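Local coordinates for protein annexin B22 (Schistosoma mansoni, PDB 4MDU) that binds acidic phospholipid membranes in a calcium-dependent manner, aggregates liposomes when calcium is present and takes part in host-parasite interaction and worm reproduction, at residues 13-16 with 17-20; 338-341 with 342-346; 38-41 with 42-46. One frame throughout, in Å; residues are numbered along the deposited sequence.

Contact 1. Residues 13-16 with 17-20; sequences RSLI and HSFD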
ATOM      1  N   ARG B  13     -24.395   5.808 -15.707  1.00 42.48           N
ATOM      2  CA  ARG B  13     -23.917   5.663 -14.345  1.00 40.22           C
ATOM      3  C   ARG B  13     -24.847   6.523 -13.513  1.00 33.45           C
ATOM      4  O   ARG B  13     -25.498   7.427 -14.033  1.00 34.63           O
ATOM      5  CB  ARG B  13     -22.487   6.183 -14.225  1.00 33.89           C
ATOM      6  CG  ARG B  13     -21.449   5.369 -15.002  1.00 36.07           C
ATOM      7  CD  ARG B  13     -21.273   3.999 -14.389  1.00 26.71           C
ATOM      8  NE  ARG B  13     -21.050   4.084 -12.943  1.00 25.36           N
ATOM      9  CZ  ARG B  13     -19.878   3.870 -12.346  1.00 27.15           C
ATOM     10  NH1 ARG B  13     -18.797   3.566 -13.072  1.00 23.18           N
ATOM     11  NH2 ARG B  13     -19.780   3.965 -11.023  1.00 24.73           N
ATOM     12  N   SER B  14     -24.906   6.261 -12.220  1.00 36.12           N
ATOM     13  CA  SER B  14     -25.866   6.956 -11.380  1.00 39.91           C
ATOM     14  C   SER B  14     -25.574   8.457 -11.341  1.00 34.73           C
ATOM     15  O   SER B  14     -24.413   8.853 -11.254  1.00 26.96           O
ATOM     16  CB  SER B  14     -25.841   6.375  -9.970  1.00 34.28           C
ATOM     17  OG  SER B  14     -26.001   7.423  -9.029  1.00 48.05           O
ATOM     18  N   LEU B  15     -26.622   9.286 -11.373  1.00 34.12           N
ATOM     19  CA  LEU B  15     -26.457  10.746 -11.378  1.00 32.42           C
ATOM     20  C   LEU B  15     -25.770  11.281 -10.130  1.00 35.21           C
ATOM     21  O   LEU B  15     -25.289  12.418 -10.101  1.00 36.06           O
ATOM     22  CB  LEU B  15     -27.796  11.458 -11.553  1.00 39.16           C
ATOM     23  CG  LEU B  15     -27.892  12.310 -12.813  1.00 42.68           C
ATOM     24  CD1 LEU B  15     -27.910  11.387 -14.026  1.00 40.21           C
ATOM     25  CD2 LEU B  15     -29.144  13.174 -12.769  1.00 51.13           C
ATOM     26  N   ILE B  16     -25.723  10.462  -9.090  1.00 29.87           N
ATOM     27  CA  ILE B  16     -25.062  10.883  -7.874  1.00 28.31           C
ATOM     28  C   ILE B  16     -23.573  11.226  -8.104  1.00 30.16           C
ATOM     29  O   ILE B  16     -22.992  12.008  -7.345  1.00 30.64           O
ATOM     30  CB  ILE B  16     -25.212   9.822  -6.787  1.00 29.00           C
ATOM     31  CG1 ILE B  16     -25.025  10.456  -5.412  1.00 29.46           C
ATOM     32  CG2 ILE B  16     -24.232   8.683  -7.027  1.00 31.83           C
ATOM     33  CD1 ILE B  16     -25.831   9.779  -4.333  1.00 33.60           C
ATOM     34  N   HIS B  17     -22.971  10.666  -9.155  1.00 32.52           N
ATOM     35  CA  HIS B  17     -21.568  10.984  -9.517  1.00 33.92           C
ATOM     36  C   HIS B  17     -21.427  12.218 -10.411  1.00 32.55           C
ATOM     37  O   HIS B  17     -20.313  12.637 -10.725  1.00 37.05           O
ATOM     38  CB  HIS B  17     -20.898   9.820 -10.264  1.00 25.97           C
ATOM     39  CG  HIS B  17     -20.997   8.502  -9.563  1.00 29.49           C
ATOM     40  ND1 HIS B  17     -20.243   8.189  -8.453  1.00 26.29           N
ATOM     41  CD2 HIS B  17     -21.749   7.406  -9.830  1.00 23.55           C
ATOM     42  CE1 HIS B  17     -20.527   6.959  -8.065  1.00 27.07           C
ATOM     43  NE2 HIS B  17     -21.445   6.464  -8.879  1.00 20.53           N
ATOM     44  N   SER B  18     -22.553  12.792 -10.815  1.00 29.78           N
ATOM     45  CA  SER B  18     -22.585  13.677 -11.965  1.00 34.22           C
ATOM     46  C   SER B  18     -22.255  15.129 -11.688  1.00 28.62           C
ATOM     47  O   SER B  18     -21.935  15.872 -12.611  1.00 30.20           O
ATOM     48  CB  SER B  18     -23.956  13.601 -12.630  1.00 42.92           C
ATOM     49  OG  SER B  18     -24.001  12.549 -13.567  1.00 41.73           O
ATOM     50  N   PHE B  19     -22.332  15.542 -10.432  1.00 24.60           N
ATOM     51  CA  PHE B  19     -22.097  16.946 -10.110  1.00 25.77           C
ATOM     52  C   PHE B  19     -20.948  17.106  -9.128  1.00 29.46           C
ATOM     53  O   PHE B  19     -20.781  16.292  -8.215  1.00 28.96           O
ATOM     54  CB  PHE B  19     -23.368  17.562  -9.529  1.00 33.13           C
ATOM     55  CG  PHE B  19     -24.557  17.436 -10.422  1.00 34.48           C
ATOM     56  CD1 PHE B  19     -24.835  18.411 -11.367  1.00 42.02           C
ATOM     57  CD2 PHE B  19     -25.400  16.347 -10.326  1.00 41.96           C
ATOM     58  CE1 PHE B  19     -25.940  18.303 -12.197  1.00 44.66           C
ATOM     59  CE2 PHE B  19     -26.510  16.231 -11.156  1.00 43.19           C
ATOM     60  CZ  PHE B  19     -26.777  17.213 -12.091  1.00 40.88           C
ATOM     61  N   ASP B  20     -20.146  18.151  -9.324  1.00 31.66           N
ATOM     62  CA  ASP B  20     -19.060  18.444  -8.395  1.00 43.03           C
ATOM     63  C   ASP B  20     -19.622  18.955  -7.067  1.00 40.75           C
ATOM     64  O   ASP B  20     -20.834  19.114  -6.925  1.00 31.83           O
ATOM     65  CB  ASP B  20     -18.067  19.439  -9.008  1.00 47.94           C
ATOM     66  CG  ASP B  20     -18.640  20.838  -9.162  1.00 46.23           C
ATOM     67  OD1 ASP B  20     -18.099  21.603  -9.983  1.00 50.45           O
ATOM     68  OD2 ASP B  20     -19.618  21.185  -8.479  1.00 41.48           O
TER
HETATM   69  O   HOH W   1     -20.752  13.601  -7.746  1.00 29.26           O
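The imidazole of His-17 lies between two side chains of the residues before it. Over one face sits the methyl CG2 of Ile-16, 4.0 Å from the ring centroid and only 9° off the ring normal, a CH-pi contact between direct neighbours in sequence. Arg-13 comes to the same ring obliquely: its NH2 lies 3.7 Å from His-17 NE2, with guanidinium and ring planes 82° apart. Bends at chi2 and chi3 (-50°) fold the arginine chain back to reach this place. The two nitrogens are not bonded to each other; both side chains are drawn to Glu-142, which takes a salt bridge from Arg-13 NE and a hydrogen bond with His-17 NE2. That carboxylate would be expected to offset the positive charge of Arg-13.

Apolar packing is lighter on the far side of the turn, where Leu-15 CD2 meets Phe-19 CE2 at 4.3 Å. The backbone here is a short 3-10 turn, with His-17 N donating to Ser-14 O (3.1 Å) and Ser-18 N to Leu-15 O (2.9 Å). Serine suits its start, because Ser-14 OG accepts from Ile-16 N at 3.1 Å, forming an ST turn. Water 1 ties off the end, donating to Ile-16 O (2.8 Å) and Phe-19 O.

The turn belongs to the N-terminal segment ahead of helix 38-48. Leu-15 packs on helix 195-199 and Phe-19 on helix 201-204, while Glu-142 comes from helix 140-156.

Contact 2. Residues 338-341 with 342-346; sequences SLLN and AVKDD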
ATOM      1  N   SER B 338       0.243  16.349 -20.293  1.00 35.43           N
ATOM      2  CA  SER B 338      -1.097  15.864 -20.581  1.00 36.02           C
ATOM      3  C   SER B 338      -1.244  14.382 -20.237  1.00 32.02           C
ATOM      4  O   SER B 338      -0.289  13.607 -20.356  1.00 31.84           O
ATOM      5  CB  SER B 338      -1.437  16.066 -22.057  1.00 37.06           C
ATOM      6  OG  SER B 338      -0.773  15.099 -22.864  1.00 33.13           O
ATOM      7  N   LEU B 339      -2.450  13.996 -19.823  1.00 33.26           N
ATOM      8  CA  LEU B 339      -2.767  12.593 -19.588  1.00 25.00           C
ATOM      9  C   LEU B 339      -2.643  11.829 -20.906  1.00 21.61           C
ATOM     10  O   LEU B 339      -2.132  10.700 -20.950  1.00 30.31           O
ATOM     11  CB  LEU B 339      -4.192  12.446 -19.045  1.00 23.20           C
ATOM     12  CG  LEU B 339      -4.663  11.000 -18.830  1.00 24.47           C
ATOM     13  CD1 LEU B 339      -3.768  10.268 -17.814  1.00 20.74           C
ATOM     14  CD2 LEU B 339      -6.124  10.974 -18.354  1.00 23.65           C
ATOM     15  N   LEU B 340      -3.147  12.444 -21.972  1.00 23.33           N
ATOM     16  CA  LEU B 340      -2.944  11.942 -23.323  1.00 31.96           C
ATOM     17  C   LEU B 340      -1.481  11.542 -23.542  1.00 29.90           C
ATOM     18  O   LEU B 340      -1.191  10.395 -23.891  1.00 28.25           O
ATOM     19  CB  LEU B 340      -3.348  12.994 -24.354  1.00 24.47           C
ATOM     20  CG  LEU B 340      -3.193  12.511 -25.799  1.00 32.35           C
ATOM     21  CD1 LEU B 340      -4.156  11.381 -26.092  1.00 30.31           C
ATOM     22  CD2 LEU B 340      -3.404  13.658 -26.781  1.00 30.50           C
ATOM     23  N   ASN B 341      -0.552  12.476 -23.335  1.00 31.65           N
ATOM     24  CA  ASN B 341       0.851  12.163 -23.609  1.00 31.68           C
ATOM     25  C   ASN B 341       1.424  11.136 -22.639  1.00 29.57           C
ATOM     26  O   ASN B 341       2.290  10.356 -23.016  1.00 28.28           O
ATOM     27  CB  ASN B 341       1.740  13.420 -23.640  1.00 27.37           C
ATOM     28  CG  ASN B 341       1.540  14.254 -24.897  1.00 31.63           C
ATOM     29  OD1 ASN B 341       1.271  13.731 -25.984  1.00 34.82           O
ATOM     30  ND2 ASN B 341       1.668  15.565 -24.750  1.00 32.53           N
ATOM     31  N   ALA B 342       0.961  11.132 -21.387  1.00 33.54           N
ATOM     32  CA  ALA B 342       1.473  10.139 -20.433  1.00 27.18           C
ATOM     33  C   ALA B 342       1.021   8.755 -20.881  1.00 25.33           C
ATOM     34  O   ALA B 342       1.768   7.780 -20.806  1.00 27.69           O
ATOM     35  CB  ALA B 342       0.992  10.425 -19.034  1.00 31.68           C
ATOM     36  N   VAL B 343      -0.202   8.691 -21.388  1.00 26.37           N
ATOM     37  CA  VAL B 343      -0.792   7.420 -21.781  1.00 31.54           C
ATOM     38  C   VAL B 343      -0.084   6.883 -23.019  1.00 31.14           C
ATOM     39  O   VAL B 343       0.220   5.687 -23.113  1.00 30.41           O
ATOM     40  CB  VAL B 343      -2.326   7.550 -22.013  1.00 21.76           C
ATOM     41  CG1 VAL B 343      -2.878   6.299 -22.716  1.00 21.97           C
ATOM     42  CG2 VAL B 343      -3.032   7.782 -20.672  1.00 18.20           C
ATOM     43  N   LYS B 344       0.186   7.779 -23.958  1.00 29.08           N
ATOM     44  CA  LYS B 344       0.930   7.429 -25.171  1.00 30.62           C
ATOM     45  C   LYS B 344       2.322   6.938 -24.828  1.00 32.76           C
ATOM     46  O   LYS B 344       2.839   6.013 -25.460  1.00 35.38           O
ATOM     47  CB  LYS B 344       1.020   8.620 -26.121  1.00 25.88           C
ATOM     48  CG  LYS B 344      -0.295   8.954 -26.814  1.00 29.44           C
ATOM     49  CD  LYS B 344      -0.134  10.189 -27.685  1.00 29.92           C
ATOM     50  CE  LYS B 344      -1.398  10.517 -28.458  1.00 32.20           C
ATOM     51  NZ  LYS B 344      -1.129  11.685 -29.382  1.00 36.22           N
ATOM     52  N   ASP B 345       2.926   7.530 -23.805  1.00 24.89           N
ATOM     53  CA  ASP B 345       4.265   7.090 -23.413  1.00 29.00           C
ATOM     54  C   ASP B 345       4.299   5.738 -22.712  1.00 37.26           C
ATOM     55  O   ASP B 345       5.310   5.054 -22.759  1.00 36.68           O
ATOM     56  CB  ASP B 345       4.965   8.147 -22.569  1.00 32.02           C
ATOM     57  CG  ASP B 345       5.329   9.379 -23.378  1.00 42.13           C
ATOM     58  OD1 ASP B 345       5.188   9.334 -24.622  1.00 45.39           O
ATOM     59  OD2 ASP B 345       5.760  10.387 -22.779  1.00 42.03           O
ATOM     60  N   ASP B 346       3.197   5.345 -22.079  1.00 34.26           N
ATOM     61  CA  ASP B 346       3.183   4.126 -21.277  1.00 28.96           C
ATOM     62  C   ASP B 346       2.638   2.930 -22.047  1.00 29.80           C
ATOM     63  O   ASP B 346       2.821   1.791 -21.631  1.00 34.35           O
ATOM     64  CB  ASP B 346       2.354   4.330 -19.999  1.00 36.57           C
ATOM     65  CG  ASP B 346       2.412   3.126 -19.071  1.00 40.65           C
ATOM     66  OD1 ASP B 346       3.449   2.960 -18.408  1.00 40.11           O
ATOM     67  OD2 ASP B 346       1.430   2.343 -19.004  1.00 43.89           O
TER
HETATM   68  O   HOH W   2       3.669  10.809 -25.811  1.00 36.51           O
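Ala-342, first of residues 342-346, donates its N to Ser-338 O. CB of Ala-342 lies 3.7 Å from Ser-338 O, and as a mere methyl it fits against Tyr-331 and Met-302. Ser-338 is the N-cap: its OG accepts from Asn-341 N at 2.7 Å, satisfying an amide that has no helical partner in the first turn.

Val-343 turns CG2 against CD1 of Leu-339 at 3.9 Å, and both branched residues face the interior, against helices 349-358 and 324-335 respectively. Lys-344 follows, its methylenes extended beyond CG and slanting over Leu-340, with CE 3.7 Å from CD1 of that leucine. The apolar stem thus packs while NZ goes on to a salt bridge with Glu-361. Asp-345 donates its N to Asn-341 O (3.0 Å), and water 2 donates to Asn-341 O as well, at 3.1 Å. OD2 of Asp-345 forms a salt bridge with Lys-337 NZ.

Asp-346 ends the helix; CG anti to the backbone N (chi1 -175°) sets the carboxylate beside the loop of Met-302 and Gly-304, where OD1 accepts from Gly-304 N. In the calcium-bound protein this aspartate is a ligand of two sites of the fourth annexin repeat.

Contact 3. Residues 38-41 with 42-46; sequences ASAD and AERLH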
ATOM      1  N   ALA B  38     -27.872   1.837 -32.946  1.00 41.61           N
ATOM      2  CA  ALA B  38     -27.289   0.561 -32.587  1.00 37.69           C
ATOM      3  C   ALA B  38     -27.070  -0.283 -33.833  1.00 34.75           C
ATOM      4  O   ALA B  38     -25.986  -0.809 -34.047  1.00 44.25           O
ATOM      5  CB  ALA B  38     -28.184  -0.164 -31.592  1.00 37.84           C
ATOM      6  N   SER B  39     -28.092  -0.409 -34.669  1.00 38.74           N
ATOM      7  CA  SER B  39     -27.968  -1.251 -35.853  1.00 44.48           C
ATOM      8  C   SER B  39     -26.930  -0.715 -36.823  1.00 53.46           C
ATOM      9  O   SER B  39     -26.149  -1.486 -37.380  1.00 58.08           O
ATOM     10  CB  SER B  39     -29.309  -1.419 -36.561  1.00 43.57           C
ATOM     11  OG  SER B  39     -29.963  -0.177 -36.678  1.00 51.91           O
ATOM     12  N   ALA B  40     -26.916   0.600 -37.027  1.00 48.38           N
ATOM     13  CA  ALA B  40     -25.946   1.195 -37.946  1.00 47.15           C
ATOM     14  C   ALA B  40     -24.517   0.931 -37.476  1.00 49.44           C
ATOM     15  O   ALA B  40     -23.638   0.612 -38.274  1.00 47.10           O
ATOM     16  CB  ALA B  40     -26.189   2.684 -38.100  1.00 43.60           C
ATOM     17  N   ASP B  41     -24.287   1.060 -36.175  1.00 53.73           N
ATOM     18  CA  ASP B  41     -22.969   0.768 -35.623  1.00 48.58           C
ATOM     19  C   ASP B  41     -22.637  -0.708 -35.761  1.00 41.32           C
ATOM     20  O   ASP B  41     -21.517  -1.072 -36.130  1.00 37.15           O
ATOM     21  CB  ASP B  41     -22.893   1.204 -34.162  1.00 44.12           C
ATOM     22  CG  ASP B  41     -22.677   2.688 -34.026  1.00 42.81           C
ATOM     23  OD1 ASP B  41     -22.047   3.264 -34.934  1.00 42.65           O
ATOM     24  OD2 ASP B  41     -23.131   3.271 -33.024  1.00 39.89           O
ATOM     25  N   ALA B  42     -23.619  -1.551 -35.445  1.00 36.25           N
ATOM     26  CA  ALA B  42     -23.493  -2.993 -35.642  1.00 43.03           C
ATOM     27  C   ALA B  42     -23.038  -3.306 -37.065  1.00 44.05           C
ATOM     28  O   ALA B  42     -22.078  -4.049 -37.265  1.00 45.85           O
ATOM     29  CB  ALA B  42     -24.826  -3.700 -35.333  1.00 40.71           C
ATOM     30  N   GLU B  43     -23.740  -2.740 -38.048  1.00 48.20           N
ATOM     31  CA  GLU B  43     -23.404  -2.958 -39.452  1.00 55.05           C
ATOM     32  C   GLU B  43     -21.959  -2.585 -39.700  1.00 52.93           C
ATOM     33  O   GLU B  43     -21.198  -3.368 -40.260  1.00 48.70           O
ATOM     34  CB  GLU B  43     -24.300  -2.132 -40.381  1.00 65.39           C
ATOM     35  CG  GLU B  43     -25.647  -2.766 -40.703  1.00 83.80           C
ATOM     36  CD  GLU B  43     -26.347  -2.091 -41.879  1.00 98.58           C
ATOM     37  OE1 GLU B  43     -25.766  -1.152 -42.465  1.00100.68           O
ATOM     38  OE2 GLU B  43     -27.478  -2.503 -42.220  1.00105.44           O
ATOM     39  N   ARG B  44     -21.589  -1.380 -39.276  1.00 48.10           N
ATOM     40  CA  ARG B  44     -20.235  -0.879 -39.491  1.00 50.91           C
ATOM     41  C   ARG B  44     -19.172  -1.770 -38.856  1.00 40.53           C
ATOM     42  O   ARG B  44     -18.144  -2.059 -39.478  1.00 42.90           O
ATOM     43  CB  ARG B  44     -20.094   0.568 -39.009  1.00 51.37           C
ATOM     44  CG  ARG B  44     -20.883   1.556 -39.846  1.00 65.43           C
ATOM     45  CD  ARG B  44     -20.535   2.996 -39.502  1.00 74.19           C
ATOM     46  NE  ARG B  44     -21.574   3.931 -39.931  1.00 77.65           N
ATOM     47  CZ  ARG B  44     -22.511   4.425 -39.126  1.00 78.38           C
ATOM     48  NH1 ARG B  44     -22.539   4.077 -37.843  1.00 74.06           N
ATOM     49  NH2 ARG B  44     -23.418   5.270 -39.602  1.00 79.87           N
ATOM     50  N   LEU B  45     -19.416  -2.209 -37.625  1.00 34.54           N
ATOM     51  CA  LEU B  45     -18.494  -3.138 -36.989  1.00 40.83           C
ATOM     52  C   LEU B  45     -18.404  -4.393 -37.839  1.00 46.01           C
ATOM     53  O   LEU B  45     -17.314  -4.888 -38.132  1.00 41.26           O
ATOM     54  CB  LEU B  45     -18.934  -3.473 -35.565  1.00 42.86           C
ATOM     55  CG  LEU B  45     -18.786  -2.304 -34.581  1.00 39.00           C
ATOM     56  CD1 LEU B  45     -19.482  -2.583 -33.246  1.00 38.36           C
ATOM     57  CD2 LEU B  45     -17.306  -1.952 -34.388  1.00 29.05           C
ATOM     58  N   HIS B  46     -19.559  -4.890 -38.260  1.00 47.00           N
ATOM     59  CA  HIS B  46     -19.595  -6.109 -39.053  1.00 56.44           C
ATOM     60  C   HIS B  46     -18.726  -6.000 -40.311  1.00 56.42           C
ATOM     61  O   HIS B  46     -17.903  -6.877 -40.589  1.00 58.70           O
ATOM     62  CB  HIS B  46     -21.034  -6.450 -39.422  1.00 64.35           C
ATOM     63  CG  HIS B  46     -21.203  -7.840 -39.940  1.00 72.28           C
ATOM     64  ND1 HIS B  46     -21.303  -8.125 -41.284  1.00 75.36           N
ATOM     65  CD2 HIS B  46     -21.280  -9.027 -39.294  1.00 80.58           C
ATOM     66  CE1 HIS B  46     -21.441  -9.428 -41.443  1.00 80.38           C
ATOM     67  NE2 HIS B  46     -21.430  -9.999 -40.251  1.00 83.67           N
TER
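One salt bridge joins the side chains of this helical turn: Asp-41 OD1 to Arg-44 NH1, 3.1 Å. The oxygen meets the guanidinium at its edge, near its plane, while the carboxylate itself is turned 61° from that plane, so the two flat groups are not laid side by side in a two-pronged pair. CG beside the backbone N (chi1 -68°) starts the Arg-44 chain on the side of the preceding turn, and its extension from CG to NE takes the guanidinium to Asp-41. The carboxylate is shared, since OD2 of Asp-41 forms a second salt bridge with Arg-66.

Closer packing accompanies the charge. CB of Ala-40 lies 3.9 Å from Arg-44 NH1, a methyl that does not obstruct the guanidinium. A polar approach is made by Ala-40 O, which lies over one face of that group, and CG of Arg-44 is 3.3 Å from Ala-40 O. Leu-45, buried and apolar, packs on Ile-62 and Leu-63 of helix 56-63 and on Ile-74 of helix 68-82.

Backbone hydrogen bonds of the regular i to i+4 kind bind the two turns: Ala-42 N to Ala-38 O, Glu-43 N to Ser-39 O (2.8 Å), Arg-44 N to Ala-40 O (3.0 Å) and Leu-45 N to Asp-41 O (2.8 Å).

Asp-41 is buried, and with arginines at both of its oxygens its carboxylate would be expected to stay ionised, tying helix 38-48 to the chain beyond helix 56-63.

The three contacts stand apart, with no touch between them. Contacts 1 and 2 have centres about 26 Å apart, and the centre of contact 3 is about 30 Å from each of theirs; the nearest atoms of contacts 2 and 3 are about 20 Å from each other. Contact 3 belongs to annexin repeat 1 and contact 2 to repeat 4, and each lies beside a calcium site of its own repeat. Contact 2 holds a calcium ligand, Asp-346, though no calcium is bound in this apo structure, whereas in contact 3 the side chain of Leu-45 is about 5 Å from that of the ligand Met-49. Contact 1 lies nearer the centre of the chain, about 11 Å from it, and away from the calcium sites.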